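Local coordinates for conserved Hypothetical Protein TT1486 (Thermus thermophilus, PDB 2CU5), which is of unconfirmed function but belongs to the UPF0047 (YjbQ) family and may act as a secondary thiamine-phosphate synthase, at residues 69-72 with 73-76. Numbering follows the deposited sequence.
Sequences RHRP and QDRH
Arg-71 reaches across Asp-74, three residues further on. Its CB lies 3.6 Å from Asp-74 OD2. With CG anti to the backbone N (chi1 -178°) and the chain extended as far as NE, the methylenes cross the Asp-74 side chain at about a right angle, CG 3.5 Å and CD 3.3 Å from Asp-74 OD1. At the tip NH1 closes a salt bridge to the same OD1 at 2.9 Å, meeting it on the anti side and 25° out of the carboxylate plane. Over one face of the guanidinium sits Gln-73 CB, 3.6 Å from Arg-71 NH1 and beside CZ and NH2 as well, while a water at the edge accepts from NH1 and donates to Gln-73 O. The backbone underneath is a type I beta turn from Arg-71 to Asp-74, with Pro-72 and Gln-73 at its corners and Asp-74 N bonded to Arg-71 O at 3.0 Å; it forms an exposed bend of the loop between helices 53-66 and 81-90. This bend meets the second subunit of the three-chain assembly, where Arg-71 NE pairs with Glu-65 and Asp-74 OD2 with Arg-62 of that subunit. A leucine in place of Arg-71 would probably cost Asp-74 OD1 its salt bridge within the chain and Glu-65 of the second subunit its pairing with NE, leaving Arg-62 of that subunit to hold the Asp-74 carboxylate. Further along, the backbone N atoms of Arg-75 and His-76 both bond to the carboxylate of Asp-58 of the second subunit.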
loop_
_atom_site.group_PDB
_atom_site.type_symbol
_atom_site.label_atom_id
_atom_site.label_comp_id
_atom_site.label_asym_id
_atom_site.label_seq_id
_atom_site.Cartn_x
_atom_site.Cartn_y
_atom_site.Cartn_z
ATOM N N ARG A 69 -6.731 -5.436 19.707
ATOM C CA ARG A 69 -6.602 -6.885 19.802
ATOM C C ARG A 69 -7.935 -7.474 20.249
ATOM O O ARG A 69 -8.410 -8.474 19.707
ATOM C CB ARG A 69 -5.519 -7.245 20.822
ATOM C CG ARG A 69 -4.142 -6.672 20.518
ATOM C CD ARG A 69 -3.222 -6.775 21.731
ATOM N NE ARG A 69 -1.879 -6.262 21.465
ATOM C CZ ARG A 69 -0.942 -6.924 20.792
ATOM N NH1 ARG A 69 -1.194 -8.134 20.316
ATOM N NH2 ARG A 69 0.247 -6.374 20.590
ATOM N N HIS A 70 -8.527 -6.829 21.247
ATOM C CA HIS A 70 -9.796 -7.246 21.829
ATOM C C HIS A 70 -10.992 -6.762 21.018
ATOM O O HIS A 70 -11.280 -5.569 20.964
ATOM C CB HIS A 70 -9.890 -6.712 23.266
ATOM C CG HIS A 70 -11.201 -6.987 23.938
ATOM N ND1 HIS A 70 -11.619 -8.259 24.266
ATOM C CD2 HIS A 70 -12.184 -6.150 24.348
ATOM C CE1 HIS A 70 -12.803 -8.193 24.850
ATOM N NE2 HIS A 70 -13.169 -6.925 24.912
ATOM N N ARG A 71 -11.682 -7.700 20.383
ATOM C CA ARG A 71 -12.866 -7.390 19.590
ATOM C C ARG A 71 -13.793 -8.594 19.691
ATOM O O ARG A 71 -13.582 -9.610 19.027
ATOM C CB ARG A 71 -12.492 -7.129 18.124
ATOM C CG ARG A 71 -13.678 -6.747 17.238
ATOM C CD ARG A 71 -13.227 -6.152 15.906
ATOM N NE ARG A 71 -14.350 -5.739 15.063
ATOM C CZ ARG A 71 -15.104 -6.568 14.348
ATOM N NH1 ARG A 71 -14.864 -7.872 14.365
ATOM N NH2 ARG A 71 -16.104 -6.093 13.614
ATOM N N PRO A 72 -14.832 -8.496 20.534
ATOM C CA PRO A 72 -15.786 -9.593 20.717
ATOM C C PRO A 72 -16.446 -10.071 19.433
ATOM O O PRO A 72 -16.769 -11.249 19.301
ATOM C CB PRO A 72 -16.788 -9.016 21.716
ATOM C CG PRO A 72 -16.748 -7.549 21.427
ATOM C CD PRO A 72 -15.268 -7.296 21.269
ATOM N N GLN A 73 -16.636 -9.160 18.484
ATOM C CA GLN A 73 -17.265 -9.510 17.221
ATOM C C GLN A 73 -16.369 -10.338 16.301
ATOM O O GLN A 73 -16.854 -10.926 15.331
ATOM C CB GLN A 73 -17.726 -8.248 16.494
ATOM C CG GLN A 73 -18.793 -7.471 17.235
ATOM C CD GLN A 73 -19.278 -6.272 16.451
ATOM O OE1 GLN A 73 -19.898 -6.412 15.393
ATOM N NE2 GLN A 73 -18.992 -5.082 16.959
ATOM N N ASP A 74 -15.072 -10.378 16.596
ATOM C CA ASP A 74 -14.146 -11.163 15.782
ATOM C C ASP A 74 -14.634 -12.607 15.691
ATOM O O ASP A 74 -15.138 -13.166 16.667
ATOM C CB ASP A 74 -12.734 -11.156 16.386
ATOM C CG ASP A 74 -11.894 -9.969 15.926
ATOM O OD1 ASP A 74 -12.356 -9.196 15.063
ATOM O OD2 ASP A 74 -10.760 -9.820 16.433
ATOM N N ARG A 75 -14.478 -13.200 14.513
ATOM C CA ARG A 75 -14.880 -14.579 14.274
ATOM C C ARG A 75 -13.635 -15.459 14.225
ATOM O O ARG A 75 -13.713 -16.680 14.366
ATOM C CB ARG A 75 -15.630 -14.682 12.950
ATOM C CG ARG A 75 -16.941 -13.926 12.916
ATOM C CD ARG A 75 -18.027 -14.684 13.646
ATOM N NE ARG A 75 -19.324 -14.036 13.492
ATOM C CZ ARG A 75 -20.491 -14.659 13.622
ATOM N NH1 ARG A 75 -20.524 -15.955 13.906
ATOM N NH2 ARG A 75 -21.625 -13.987 13.465
ATOM N N HIS A 76 -12.487 -14.822 14.016
ATOM C CA HIS A 76 -11.209 -15.521 13.951
ATOM C C HIS A 76 -10.760 -15.815 15.382
ATOM O O HIS A 76 -10.152 -14.973 16.046
ATOM C CB HIS A 76 -10.178 -14.647 13.230
ATOM C CG HIS A 76 -8.876 -15.335 12.967
ATOM N ND1 HIS A 76 -8.785 -16.517 12.263
ATOM C CD2 HIS A 76 -7.607 -14.992 13.289
ATOM C CE1 HIS A 76 -7.517 -16.871 12.163
ATOM N NE2 HIS A 76 -6.782 -15.964 12.777
HETATM O O HOH W 1 -16.206 -9.897 12.356
#